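PDB 2VE4: putative cytochrome P450 120 from Synechocystis sp., which probably acts as a heme-dependent monooxygenase, using heme iron to insert oxygen into an organic substrate, as other members of the cytochrome P450 family do. Local coordinates for residues E206-I211 / E243-I248; P168-W173 / A201-E206; L304-Q309 / R366-G371; E296-M301 / E400-A405. One frame throughout, in Å; residues are numbered along the deposited sequence.

Contact 1 (E206-I211 / E243-I248); sequences ELEKII and ELKDQI
Lys245 lies across the side of helix 192-215 and meets Ile211 and Leu207 near its root and Glu208 at its far end. From CB its chain leaves with CG beside the backbone N (chi1 -69°), which brings CG 3.9 Å from Ile211 CD1 and 4.1 Å from Leu207 CB. A bend at chi3 (98°) then swings the far half round, so that CE packs 4.0 Å from Glu208 CB. At the tip, NZ makes a long salt bridge to Glu208 OE2, 3.6 Å away. With an alanine here, Glu208 would probably be left without this charge partner, and a gap would open beside Leu207 and Ile211. Two apolar pairs pack beside the lysine: Leu207 CD2 meets Ile248 CG2 at 3.8 Å, while its CD1 rests 3.5 Å from Lys245 O, and Ile211 CG2 touches Leu244 CD1 at 4.0 Å. The axes of the two short segments come within 9.9 Å and cross at 113°, the G helix of the P450 fold meeting the long central helix 241-269. Helix 224-230 borders the apolar side, placing Leu225 on both Ile211 and Ile248, and Met160 of helix 143-160 touches Leu207 and Ile248.

Contact 2 (P168-W173 / A201-E206); sequences PQLFPW and ALLLAE
The indole of Trp173 stands against Leu202 and gives this contact its shape. Leu202 CB sits over the six-membered ring, 3.8 Å from its centroid and 15° off the normal, a CH-pi contact made face on. The rest of the leucine spreads across the same flat wall: CD1 reaches 3.4 Å from Trp173 NE1, and CD2 comes 4.0 Å from CZ2. Against the opposite face, towards the rim, lies the backbone oxygen of Gln169, so the ring is sandwiched between the backbone of its own segment and the facing helix. Next to the indole is a hollow bounded by Trp173 CB and the side chain of Leu170. Leu203 fills it, with CG 4.0 Å from Trp173 CB and CD2 4.1 Å from Leu170 CD2. Leu170 CD2 is in turn a bump against the aliphatic part of Glu206, whose CG is 3.8 Å away; a bend at chi2 (50°) carries the carboxylate off beyond that point. The pairing joins helix 170-179 to helix 192-215, the F and G helices of the P450 fold. Beyond it, Phe171 meets Phe152 of helix 143-160 edge-to-face and touches His256 of helix 241-269, while Leu204 packs on Lys245 of that same long helix.

Contact 3 (L304-Q309 / R366-G371); sequences LDQVLQ and RFTPDG
Phe367 turns the face of its ring to Gln309, whose CB sits over the ring centre, 3.7 Å from the centroid and only 9° off the normal: a CH-pi contact. The amide plane of Gln309 stands 59° from the ring; OE1 goes on to a weak hydrogen bond with Arg398. Gln306, a turn earlier in the helix, covers the root of the phenylalanine, its CG 3.8 Å from Phe367 CB and 3.7 Å from Phe367 O. With an alanine in place of the phenylalanine, the CB of Gln309 would probably lose its aromatic cover and a gap would open beside the helix. Arg366 and Phe367 end the PERF motif of P450s, and helix 302-314 is the K helix, whose ExxR glutamate, Glu310, faces Arg366 in a long, weak ion pair, the pairing known from the E-R-R triad. Farther along, the end of Gln306 lies against Thr368, whose OG1 is hydrogen-bonded to Glu365 O. His381 meets the Phe367 ring with its plane at about 55°.

Contact 4 (E296-M301 / E400-A405); sequences ETLKKM and EMKLFA
Lys402 NZ is gripped by two oxygens, the backbone O of Leu298 across this contact and the carboxylate OD1 of Asp305, with which it forms a salt bridge. The hydrogen bond to Leu298 O is modelled at 2.5 Å, so short that its exact length is doubtful. The two oxygens lie well apart around the nitrogen, about 138° as seen from NZ. Lys402 gets there fully stretched: CG is anti to the backbone N (chi1 -160°) and every later torsion is extended, so the chain runs straight out from its helix to the turn opposite. Its aliphatic part packs as well: CE lies 3.8 Å from Met301 CB, and CG lies 4.3 Å from Leu298 CD2. Helix 394-411 is the L helix of the P450 fold, which follows the loop bearing Cys391, by similarity the axial heme ligand. Residues 296-301 end a short, weakly bonded helix and lead into the K helix, with Met301 at its N-cap position. Through the salt bridge to Asp305 and the packing on Met301, the lysine ties the L helix to the start of the K helix. Beside it, Leu298 CD1 meets Leu403 CD1 at 4.3 Å. Leu403 also reaches helix 121-137, touching Leu121, Met124 and Asp125.

The four contacts form two pairs. Contacts 1 and 2, centres 11 Å apart, share Glu206 and helix 192-215, which packs on helix 241-269 in one and on helix 170-179 in the other. Contacts 3 and 4, centres 14 Å apart, are joined by Asp305 and Lys402 and by the packing of Leu304 and Leu308 on helix 394-411. Contact 1 lies about 39 Å from contact 3, centre to centre, on the opposite side of the chain's centre. Along the sequence contact 2 closes first, then contact 1, and contact 3 is nested within the loop of contact 4. Thus one pair joins the G helix to the F helix and the long central helix, and the other gathers round the K helix and its L-helix neighbour, with the heme between them.

Contact 1 (E206-I211 / E243-I248)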
loop_
_atom_site.group_PDB
_atom_site.type_symbol
_atom_site.label_atom_id
_atom_site.label_comp_id
_atom_site.label_asym_id
_atom_site.label_seq_id
_atom_site.Cartn_x
_atom_site.Cartn_y
_atom_site.Cartn_z
ATOM N N GLU A 206 -14.409 -2.777 -19.699
ATOM C CA GLU A 206 -15.419 -2.933 -18.638
ATOM C C GLU A 206 -15.647 -1.654 -17.836
ATOM O O GLU A 206 -16.800 -1.319 -17.509
ATOM C CB GLU A 206 -15.076 -4.092 -17.701
ATOM C CG GLU A 206 -16.269 -4.632 -16.911
ATOM C CD GLU A 206 -17.488 -4.929 -17.796
ATOM O OE1 GLU A 206 -18.582 -4.376 -17.522
ATOM O OE2 GLU A 206 -17.338 -5.696 -18.779
ATOM N N LEU A 207 -14.568 -0.932 -17.519
ATOM C CA LEU A 207 -14.677 0.307 -16.745
ATOM C C LEU A 207 -15.469 1.347 -17.503
ATOM O O LEU A 207 -16.171 2.141 -16.906
ATOM C CB LEU A 207 -13.302 0.891 -16.384
ATOM C CG LEU A 207 -12.646 0.414 -15.085
ATOM C CD1 LEU A 207 -11.284 1.071 -14.925
ATOM C CD2 LEU A 207 -13.517 0.684 -13.878
ATOM N N GLU A 208 -15.357 1.343 -18.822
ATOM C CA GLU A 208 -16.128 2.260 -19.625
ATOM C C GLU A 208 -17.642 2.022 -19.506
ATOM O O GLU A 208 -18.377 2.969 -19.214
ATOM C CB GLU A 208 -15.682 2.192 -21.074
ATOM C CG GLU A 208 -16.402 3.171 -21.956
ATOM C CD GLU A 208 -15.665 3.368 -23.227
ATOM O OE1 GLU A 208 -15.799 4.441 -23.847
ATOM O OE2 GLU A 208 -14.918 2.443 -23.596
ATOM N N LYS A 209 -18.093 0.776 -19.719
ATOM C CA LYS A 209 -19.513 0.425 -19.604
ATOM C C LYS A 209 -20.072 0.909 -18.275
ATOM O O LYS A 209 -21.160 1.467 -18.224
ATOM C CB LYS A 209 -19.739 -1.094 -19.721
ATOM C CG LYS A 209 -19.460 -1.702 -21.088
ATOM C CD LYS A 209 -19.345 -3.221 -20.983
ATOM C CE LYS A 209 -19.252 -3.899 -22.362
ATOM N NZ LYS A 209 -18.004 -3.558 -23.130
ATOM N N ILE A 210 -19.301 0.696 -17.210
ATOM C CA ILE A 210 -19.681 1.071 -15.852
ATOM C C ILE A 210 -19.853 2.580 -15.724
ATOM O O ILE A 210 -20.801 3.053 -15.072
ATOM C CB ILE A 210 -18.645 0.542 -14.827
ATOM C CG1 ILE A 210 -18.672 -0.999 -14.816
ATOM C CG2 ILE A 210 -18.882 1.146 -13.426
ATOM C CD1 ILE A 210 -17.401 -1.680 -14.307
ATOM N N ILE A 211 -18.944 3.324 -16.359
ATOM C CA ILE A 211 -18.965 4.783 -16.323
ATOM C C ILE A 211 -20.102 5.355 -17.183
ATOM O O ILE A 211 -20.863 6.194 -16.700
ATOM C CB ILE A 211 -17.592 5.409 -16.701
ATOM C CG1 ILE A 211 -16.555 5.050 -15.635
ATOM C CG2 ILE A 211 -17.710 6.944 -16.851
ATOM C CD1 ILE A 211 -15.134 5.096 -16.081
ATOM N N GLU A 243 -8.952 9.290 -18.488
ATOM C CA GLU A 243 -8.548 9.646 -17.128
ATOM C C GLU A 243 -9.384 9.014 -16.020
ATOM O O GLU A 243 -8.821 8.453 -15.089
ATOM C CB GLU A 243 -8.497 11.160 -16.943
ATOM C CG GLU A 243 -8.213 11.532 -15.507
ATOM C CD GLU A 243 -7.508 12.840 -15.346
ATOM O OE1 GLU A 243 -7.466 13.643 -16.304
ATOM O OE2 GLU A 243 -6.994 13.063 -14.244
ATOM N N LEU A 244 -10.712 9.110 -16.110
ATOM C CA LEU A 244 -11.601 8.433 -15.169
ATOM C C LEU A 244 -11.203 6.969 -15.019
ATOM O O LEU A 244 -11.100 6.456 -13.905
ATOM C CB LEU A 244 -13.070 8.516 -15.620
ATOM C CG LEU A 244 -13.719 9.904 -15.591
ATOM C CD1 LEU A 244 -15.124 9.903 -16.194
ATOM C CD2 LEU A 244 -13.709 10.490 -14.180
ATOM N N LYS A 245 -10.953 6.321 -16.153
ATOM C CA LYS A 245 -10.584 4.917 -16.188
ATOM C C LYS A 245 -9.259 4.660 -15.526
ATOM O O LYS A 245 -9.192 3.812 -14.658
ATOM C CB LYS A 245 -10.587 4.408 -17.627
ATOM C CG LYS A 245 -11.966 4.324 -18.211
ATOM C CD LYS A 245 -11.928 4.542 -19.660
ATOM C CE LYS A 245 -11.938 3.260 -20.367
ATOM N NZ LYS A 245 -12.027 3.531 -21.814
ATOM N N ASP A 246 -8.203 5.385 -15.926
ATOM C CA ASP A 246 -6.885 5.240 -15.282
ATOM C C ASP A 246 -6.969 5.484 -13.769
ATOM O O ASP A 246 -6.411 4.736 -12.971
ATOM C CB ASP A 246 -5.826 6.152 -15.925
ATOM C CG ASP A 246 -5.357 5.645 -17.276
ATOM O OD1 ASP A 246 -5.545 4.434 -17.579
ATOM O OD2 ASP A 246 -4.790 6.453 -18.054
ATOM N N GLN A 247 -7.698 6.517 -13.386
ATOM C CA GLN A 247 -7.795 6.896 -11.989
ATOM C C GLN A 247 -8.431 5.831 -11.100
ATOM O O GLN A 247 -8.023 5.626 -9.958
ATOM C CB GLN A 247 -8.556 8.205 -11.885
ATOM C CG GLN A 247 -7.948 9.145 -10.922
ATOM C CD GLN A 247 -6.490 9.445 -11.213
ATOM O OE1 GLN A 247 -6.174 10.154 -12.152
ATOM N NE2 GLN A 247 -5.604 8.920 -10.380
ATOM N N ILE A 248 -9.436 5.151 -11.637
ATOM C CA ILE A 248 -10.102 4.078 -10.906
ATOM C C ILE A 248 -9.217 2.830 -10.840
ATOM O O ILE A 248 -9.088 2.214 -9.786
ATOM C CB ILE A 248 -11.519 3.826 -11.438
ATOM C CG1 ILE A 248 -12.371 5.049 -11.099
ATOM C CG2 ILE A 248 -12.110 2.560 -10.834
ATOM C CD1 ILE A 248 -13.887 4.840 -11.144
#

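Contact 2 (P168-W173 / A201-E206)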
loop_
_atom_site.group_PDB
_atom_site.type_symbol
_atom_site.label_atom_id
_atom_site.label_comp_id
_atom_site.label_asym_id
_atom_site.label_seq_id
_atom_site.Cartn_x
_atom_site.Cartn_y
_atom_site.Cartn_z
ATOM N N PRO A 168 -18.092 -11.099 -12.355
ATOM C CA PRO A 168 -17.122 -12.096 -11.879
ATOM C C PRO A 168 -15.851 -12.197 -12.745
ATOM O O PRO A 168 -14.866 -12.828 -12.340
ATOM C CB PRO A 168 -17.935 -13.403 -11.887
ATOM C CG PRO A 168 -18.943 -13.218 -12.951
ATOM C CD PRO A 168 -19.195 -11.728 -13.113
ATOM N N GLN A 169 -15.870 -11.557 -13.911
ATOM C CA GLN A 169 -14.683 -11.457 -14.750
ATOM C C GLN A 169 -13.634 -10.484 -14.176
ATOM O O GLN A 169 -12.487 -10.478 -14.627
ATOM C CB GLN A 169 -15.061 -10.976 -16.158
ATOM C CG GLN A 169 -16.449 -11.358 -16.694
ATOM C CD GLN A 169 -17.056 -10.247 -17.572
ATOM O OE1 GLN A 169 -17.454 -9.189 -17.074
ATOM N NE2 GLN A 169 -17.132 -10.490 -18.881
ATOM N N LEU A 170 -14.019 -9.651 -13.205
ATOM C CA LEU A 170 -13.180 -8.515 -12.786
ATOM C C LEU A 170 -11.937 -8.842 -11.965
ATOM O O LEU A 170 -10.860 -8.306 -12.225
ATOM C CB LEU A 170 -13.998 -7.450 -12.066
ATOM C CG LEU A 170 -14.905 -6.480 -12.819
ATOM C CD1 LEU A 170 -15.500 -5.557 -11.774
ATOM C CD2 LEU A 170 -14.187 -5.674 -13.898
ATOM N N PHE A 171 -12.088 -9.695 -10.964
ATOM C CA PHE A 171 -10.952 -10.118 -10.140
ATOM C C PHE A 171 -9.872 -10.905 -10.897
ATOM O O PHE A 171 -8.687 -10.598 -10.739
ATOM C CB PHE A 171 -11.410 -10.881 -8.891
ATOM C CG PHE A 171 -10.291 -11.214 -7.942
ATOM C CD1 PHE A 171 -9.745 -10.243 -7.119
ATOM C CD2 PHE A 171 -9.789 -12.511 -7.868
ATOM C CE1 PHE A 171 -8.719 -10.554 -6.239
ATOM C CE2 PHE A 171 -8.758 -12.826 -6.998
ATOM C CZ PHE A 171 -8.216 -11.846 -6.178
ATOM N N PRO A 172 -10.264 -11.942 -11.676
ATOM C CA PRO A 172 -9.259 -12.651 -12.485
ATOM C C PRO A 172 -8.454 -11.741 -13.414
ATOM O O PRO A 172 -7.241 -11.904 -13.514
ATOM C CB PRO A 172 -10.101 -13.643 -13.309
ATOM C CG PRO A 172 -11.325 -13.885 -12.503
ATOM C CD PRO A 172 -11.608 -12.547 -11.844
ATOM N N TRP A 173 -9.121 -10.806 -14.087
ATOM C CA TRP A 173 -8.446 -9.860 -14.963
ATOM C C TRP A 173 -7.517 -8.956 -14.153
ATOM O O TRP A 173 -6.375 -8.700 -14.546
ATOM C CB TRP A 173 -9.446 -8.976 -15.688
ATOM C CG TRP A 173 -10.179 -9.592 -16.816
ATOM C CD1 TRP A 173 -9.805 -10.681 -17.565
ATOM C CD2 TRP A 173 -11.423 -9.138 -17.366
ATOM N NE1 TRP A 173 -10.741 -10.934 -18.541
ATOM C CE2 TRP A 173 -11.747 -10.005 -18.440
ATOM C CE3 TRP A 173 -12.299 -8.092 -17.050
ATOM C CZ2 TRP A 173 -12.914 -9.847 -19.208
ATOM C CZ3 TRP A 173 -13.463 -7.943 -17.808
ATOM C CH2 TRP A 173 -13.759 -8.815 -18.873
ATOM N N ALA A 201 -6.585 -3.948 -21.182
ATOM C CA ALA A 201 -7.580 -3.597 -22.203
ATOM C C ALA A 201 -8.980 -4.102 -21.840
ATOM O O ALA A 201 -9.975 -3.403 -22.061
ATOM C CB ALA A 201 -7.162 -4.106 -23.583
ATOM N N LEU A 202 -9.042 -5.300 -21.265
ATOM C CA LEU A 202 -10.310 -5.908 -20.812
ATOM C C LEU A 202 -10.970 -5.144 -19.638
ATOM O O LEU A 202 -12.171 -4.853 -19.676
ATOM C CB LEU A 202 -10.086 -7.388 -20.468
ATOM C CG LEU A 202 -9.864 -8.299 -21.679
ATOM C CD1 LEU A 202 -9.280 -9.640 -21.278
ATOM C CD2 LEU A 202 -11.142 -8.512 -22.509
ATOM N N LEU A 203 -10.180 -4.810 -18.619
ATOM C CA LEU A 203 -10.617 -3.940 -17.527
ATOM C C LEU A 203 -11.094 -2.533 -17.963
ATOM O O LEU A 203 -12.056 -1.980 -17.402
ATOM C CB LEU A 203 -9.500 -3.799 -16.506
ATOM C CG LEU A 203 -9.172 -5.015 -15.630
ATOM C CD1 LEU A 203 -7.699 -4.948 -15.129
ATOM C CD2 LEU A 203 -10.161 -5.148 -14.460
ATOM N N LEU A 204 -10.404 -1.953 -18.940
ATOM C CA LEU A 204 -10.711 -0.624 -19.464
ATOM C C LEU A 204 -12.026 -0.612 -20.225
ATOM O O LEU A 204 -12.816 0.304 -20.073
ATOM C CB LEU A 204 -9.591 -0.163 -20.411
ATOM C CG LEU A 204 -8.651 1.015 -20.150
ATOM C CD1 LEU A 204 -8.263 1.190 -18.690
ATOM C CD2 LEU A 204 -7.420 0.855 -21.070
ATOM N N ALA A 205 -12.242 -1.616 -21.075
ATOM C CA ALA A 205 -13.519 -1.767 -21.765
ATOM C C ALA A 205 -14.669 -2.034 -20.775
ATOM O O ALA A 205 -15.766 -1.530 -20.966
ATOM C CB ALA A 205 -13.435 -2.857 -22.823
ATOM N N GLU A 206 -14.409 -2.777 -19.699
ATOM C CA GLU A 206 -15.419 -2.933 -18.638
ATOM C C GLU A 206 -15.647 -1.654 -17.836
ATOM O O GLU A 206 -16.800 -1.319 -17.509
ATOM C CB GLU A 206 -15.076 -4.092 -17.701
ATOM C CG GLU A 206 -16.269 -4.632 -16.911
ATOM C CD GLU A 206 -17.488 -4.929 -17.796
ATOM O OE1 GLU A 206 -18.582 -4.376 -17.522
ATOM O OE2 GLU A 206 -17.338 -5.696 -18.779
#

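Contact 3 (L304-Q309 / R366-G371)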
loop_
_atom_site.group_PDB
_atom_site.type_symbol
_atom_site.label_atom_id
_atom_site.label_comp_id
_atom_site.label_asym_id
_atom_site.label_seq_id
_atom_site.Cartn_x
_atom_site.Cartn_y
_atom_site.Cartn_z
ATOM N N LEU A 304 -6.061 -1.003 20.166
ATOM C CA LEU A 304 -6.041 -1.566 18.823
ATOM C C LEU A 304 -5.281 -0.675 17.843
ATOM O O LEU A 304 -4.689 -1.192 16.886
ATOM C CB LEU A 304 -7.449 -1.824 18.280
ATOM C CG LEU A 304 -7.583 -2.457 16.865
ATOM C CD1 LEU A 304 -6.849 -3.814 16.727
ATOM C CD2 LEU A 304 -9.012 -2.601 16.420
ATOM N N ASP A 305 -5.312 0.647 18.070
ATOM C CA ASP A 305 -4.595 1.602 17.223
ATOM C C ASP A 305 -3.116 1.345 17.325
ATOM O O ASP A 305 -2.431 1.302 16.318
ATOM C CB ASP A 305 -4.905 3.063 17.584
ATOM C CG ASP A 305 -6.334 3.495 17.212
ATOM O OD1 ASP A 305 -7.035 2.784 16.462
ATOM O OD2 ASP A 305 -6.758 4.573 17.690
ATOM N N GLN A 306 -2.639 1.152 18.546
ATOM C CA GLN A 306 -1.242 0.749 18.813
ATOM C C GLN A 306 -0.818 -0.538 18.111
ATOM O O GLN A 306 0.322 -0.654 17.631
ATOM C CB GLN A 306 -1.012 0.562 20.308
ATOM C CG GLN A 306 -0.702 1.838 21.045
ATOM C CD GLN A 306 -0.698 1.656 22.561
ATOM O OE1 GLN A 306 -0.199 0.653 23.089
ATOM N NE2 GLN A 306 -1.253 2.640 23.269
ATOM N N VAL A 307 -1.730 -1.509 18.093
ATOM C CA VAL A 307 -1.471 -2.819 17.507
ATOM C C VAL A 307 -1.258 -2.649 16.013
ATOM O O VAL A 307 -0.321 -3.193 15.452
ATOM C CB VAL A 307 -2.629 -3.798 17.803
ATOM C CG1 VAL A 307 -2.447 -5.133 17.065
ATOM C CG2 VAL A 307 -2.760 -4.029 19.312
ATOM N N LEU A 308 -2.110 -1.845 15.391
ATOM C CA LEU A 308 -2.052 -1.591 13.951
ATOM C C LEU A 308 -0.838 -0.747 13.581
ATOM O O LEU A 308 -0.222 -0.981 12.545
ATOM C CB LEU A 308 -3.356 -0.957 13.457
ATOM C CG LEU A 308 -4.659 -1.732 13.693
ATOM C CD1 LEU A 308 -5.863 -0.901 13.215
ATOM C CD2 LEU A 308 -4.635 -3.111 13.028
ATOM N N GLN A 309 -0.481 0.208 14.438
ATOM C CA GLN A 309 0.809 0.903 14.331
ATOM C C GLN A 309 1.982 -0.077 14.264
ATOM O O GLN A 309 2.871 0.069 13.427
ATOM C CB GLN A 309 1.026 1.869 15.512
ATOM C CG GLN A 309 0.287 3.201 15.464
ATOM C CD GLN A 309 0.568 4.010 14.214
ATOM O OE1 GLN A 309 0.148 3.635 13.119
ATOM N NE2 GLN A 309 1.250 5.145 14.373
ATOM N N ARG A 366 5.309 -0.045 22.228
ATOM C CA ARG A 366 6.232 0.951 21.664
ATOM C C ARG A 366 5.514 2.258 21.342
ATOM O O ARG A 366 6.145 3.304 21.241
ATOM C CB ARG A 366 6.906 0.413 20.405
ATOM C CG ARG A 366 7.326 -1.039 20.489
ATOM C CD ARG A 366 7.810 -1.519 19.152
ATOM N NE ARG A 366 9.244 -1.312 19.027
ATOM C CZ ARG A 366 10.141 -2.287 19.075
ATOM N NH1 ARG A 366 9.755 -3.552 19.223
ATOM N NH2 ARG A 366 11.430 -1.998 18.962
ATOM N N PHE A 367 4.192 2.175 21.199
ATOM C CA PHE A 367 3.334 3.289 20.778
ATOM C C PHE A 367 2.366 3.834 21.873
ATOM O O PHE A 367 1.583 4.747 21.597
ATOM C CB PHE A 367 2.563 2.912 19.483
ATOM C CG PHE A 367 3.454 2.736 18.265
ATOM C CD1 PHE A 367 3.773 3.823 17.452
ATOM C CD2 PHE A 367 3.979 1.482 17.937
ATOM C CE1 PHE A 367 4.606 3.660 16.321
ATOM C CE2 PHE A 367 4.812 1.317 16.818
ATOM C CZ PHE A 367 5.122 2.404 16.007
ATOM N N THR A 368 2.426 3.268 23.089
ATOM C CA THR A 368 1.761 3.824 24.292
ATOM C C THR A 368 2.338 5.218 24.557
ATOM O O THR A 368 3.543 5.400 24.390
ATOM C CB THR A 368 2.019 2.975 25.582
ATOM O OG1 THR A 368 2.652 1.730 25.266
ATOM C CG2 THR A 368 0.720 2.698 26.349
ATOM N N PRO A 369 1.488 6.203 24.954
ATOM C CA PRO A 369 1.842 7.603 25.250
ATOM C C PRO A 369 3.301 7.951 25.618
ATOM O O PRO A 369 3.739 9.082 25.347
ATOM C CB PRO A 369 0.877 7.949 26.378
ATOM C CG PRO A 369 -0.364 7.248 25.969
ATOM C CD PRO A 369 0.035 6.031 25.120
ATOM N N ASP A 370 4.035 7.013 26.222
ATOM C CA ASP A 370 5.469 7.211 26.498
ATOM C C ASP A 370 6.382 6.086 25.996
ATOM O O ASP A 370 7.416 5.798 26.612
ATOM C CB ASP A 370 5.706 7.439 27.992
ATOM C CG ASP A 370 6.099 8.870 28.302
ATOM O OD1 ASP A 370 7.287 9.101 28.633
ATOM O OD2 ASP A 370 5.229 9.761 28.189
ATOM N N GLY A 371 6.011 5.468 24.875
ATOM C CA GLY A 371 6.718 4.298 24.379
ATOM C C GLY A 371 8.016 4.625 23.671
ATOM O O GLY A 371 8.365 5.791 23.473
#

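Contact 4 (E296-M301 / E400-A405)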
loop_
_atom_site.group_PDB
_atom_site.type_symbol
_atom_site.label_atom_id
_atom_site.label_comp_id
_atom_site.label_asym_id
_atom_site.label_seq_id
_atom_site.Cartn_x
_atom_site.Cartn_y
_atom_site.Cartn_z
ATOM N N GLU A 296 -17.852 5.973 15.588
ATOM C CA GLU A 296 -17.502 6.598 16.861
ATOM C C GLU A 296 -16.972 5.590 17.890
ATOM O O GLU A 296 -15.961 5.837 18.547
ATOM C CB GLU A 296 -18.710 7.375 17.411
ATOM C CG GLU A 296 -19.270 8.442 16.442
ATOM C CD GLU A 296 -18.234 9.538 16.049
ATOM O OE1 GLU A 296 -17.345 9.876 16.883
ATOM O OE2 GLU A 296 -18.321 10.067 14.907
ATOM N N THR A 297 -17.644 4.451 18.016
ATOM C CA THR A 297 -17.131 3.336 18.830
ATOM C C THR A 297 -15.721 2.879 18.389
ATOM O O THR A 297 -14.922 2.429 19.217
ATOM C CB THR A 297 -18.138 2.146 18.860
ATOM O OG1 THR A 297 -19.324 2.550 19.554
ATOM C CG2 THR A 297 -17.564 0.928 19.572
ATOM N N LEU A 298 -15.432 3.001 17.090
ATOM C CA LEU A 298 -14.123 2.635 16.529
ATOM C C LEU A 298 -13.039 3.625 16.943
ATOM O O LEU A 298 -11.886 3.264 17.152
ATOM C CB LEU A 298 -14.194 2.504 15.003
ATOM C CG LEU A 298 -14.810 1.206 14.485
ATOM C CD1 LEU A 298 -15.125 1.307 12.998
ATOM C CD2 LEU A 298 -13.921 0.019 14.764
ATOM N N LYS A 299 -13.436 4.882 17.073
ATOM C CA LYS A 299 -12.551 5.918 17.598
ATOM C C LYS A 299 -12.309 5.816 19.124
ATOM O O LYS A 299 -11.597 6.635 19.692
ATOM C CB LYS A 299 -13.084 7.291 17.200
ATOM C CG LYS A 299 -13.174 7.532 15.694
ATOM C CD LYS A 299 -13.926 8.836 15.424
ATOM C CE LYS A 299 -13.512 9.492 14.108
ATOM N NZ LYS A 299 -14.280 8.937 12.970
ATOM N N LYS A 300 -12.903 4.807 19.769
ATOM C CA LYS A 300 -12.704 4.531 21.207
ATOM C C LYS A 300 -11.829 3.315 21.411
ATOM O O LYS A 300 -12.023 2.557 22.369
ATOM C CB LYS A 300 -14.035 4.288 21.929
ATOM C CG LYS A 300 -14.821 5.543 22.240
ATOM C CD LYS A 300 -16.294 5.255 22.439
ATOM C CE LYS A 300 -17.125 6.438 21.948
ATOM N NZ LYS A 300 -18.575 6.382 22.364
ATOM N N MET A 301 -10.851 3.144 20.522
ATOM C CA MET A 301 -10.006 1.934 20.490
ATOM C C MET A 301 -8.512 2.229 20.395
ATOM O O MET A 301 -7.847 1.746 19.477
ATOM C CB MET A 301 -10.428 1.036 19.331
ATOM C CG MET A 301 -11.827 0.462 19.500
ATOM S SD MET A 301 -12.356 -0.507 18.114
ATOM C CE MET A 301 -13.958 -1.095 18.666
ATOM N N GLU A 400 -10.487 0.111 7.257
ATOM C CA GLU A 400 -10.644 -1.317 6.972
ATOM C C GLU A 400 -9.786 -2.207 7.886
ATOM O O GLU A 400 -10.269 -3.201 8.394
ATOM C CB GLU A 400 -10.376 -1.622 5.496
ATOM C CG GLU A 400 -10.684 -3.074 5.077
ATOM C CD GLU A 400 -10.712 -3.257 3.571
ATOM O OE1 GLU A 400 -11.060 -2.294 2.871
ATOM O OE2 GLU A 400 -10.399 -4.363 3.085
ATOM N N MET A 401 -8.526 -1.865 8.115
ATOM C CA MET A 401 -7.733 -2.679 9.014
ATOM C C MET A 401 -8.419 -2.819 10.379
ATOM O O MET A 401 -8.289 -3.846 11.053
ATOM C CB MET A 401 -6.370 -2.066 9.241
ATOM C CG MET A 401 -5.509 -1.979 8.014
ATOM S SD MET A 401 -3.845 -1.610 8.487
ATOM C CE MET A 401 -3.440 -2.997 9.516
ATOM N N LYS A 402 -9.113 -1.763 10.785
ATOM C CA LYS A 402 -9.581 -1.619 12.144
ATOM C C LYS A 402 -10.934 -2.291 12.281
ATOM O O LYS A 402 -11.166 -2.998 13.246
ATOM C CB LYS A 402 -9.687 -0.137 12.499
ATOM C CG LYS A 402 -9.707 0.147 13.969
ATOM C CD LYS A 402 -9.878 1.633 14.215
ATOM C CE LYS A 402 -9.673 1.927 15.682
ATOM N NZ LYS A 402 -9.700 3.387 15.962
ATOM N N LEU A 403 -11.802 -2.060 11.299
ATOM C CA LEU A 403 -13.117 -2.675 11.248
ATOM C C LEU A 403 -13.025 -4.191 11.098
ATOM O O LEU A 403 -13.792 -4.925 11.730
ATOM C CB LEU A 403 -13.966 -2.072 10.123
ATOM C CG LEU A 403 -15.323 -2.777 9.952
ATOM C CD1 LEU A 403 -16.460 -2.060 10.719
ATOM C CD2 LEU A 403 -15.674 -2.976 8.482
ATOM N N PHE A 404 -12.082 -4.646 10.276
ATOM C CA PHE A 404 -11.771 -6.067 10.150
ATOM C C PHE A 404 -11.248 -6.662 11.455
ATOM O O PHE A 404 -11.778 -7.684 11.936
ATOM C CB PHE A 404 -10.757 -6.299 9.022
ATOM C CG PHE A 404 -10.231 -7.711 8.946
ATOM C CD1 PHE A 404 -10.982 -8.720 8.349
ATOM C CD2 PHE A 404 -8.979 -8.028 9.456
ATOM C CE1 PHE A 404 -10.481 -10.024 8.281
ATOM C CE2 PHE A 404 -8.480 -9.315 9.384
ATOM C CZ PHE A 404 -9.227 -10.311 8.799
ATOM N N ALA A 405 -10.204 -6.039 12.009
ATOM C CA ALA A 405 -9.581 -6.487 13.263
ATOM C C ALA A 405 -10.622 -6.628 14.364
ATOM O O ALA A 405 -10.531 -7.513 15.217
ATOM C CB ALA A 405 -8.512 -5.508 13.703
#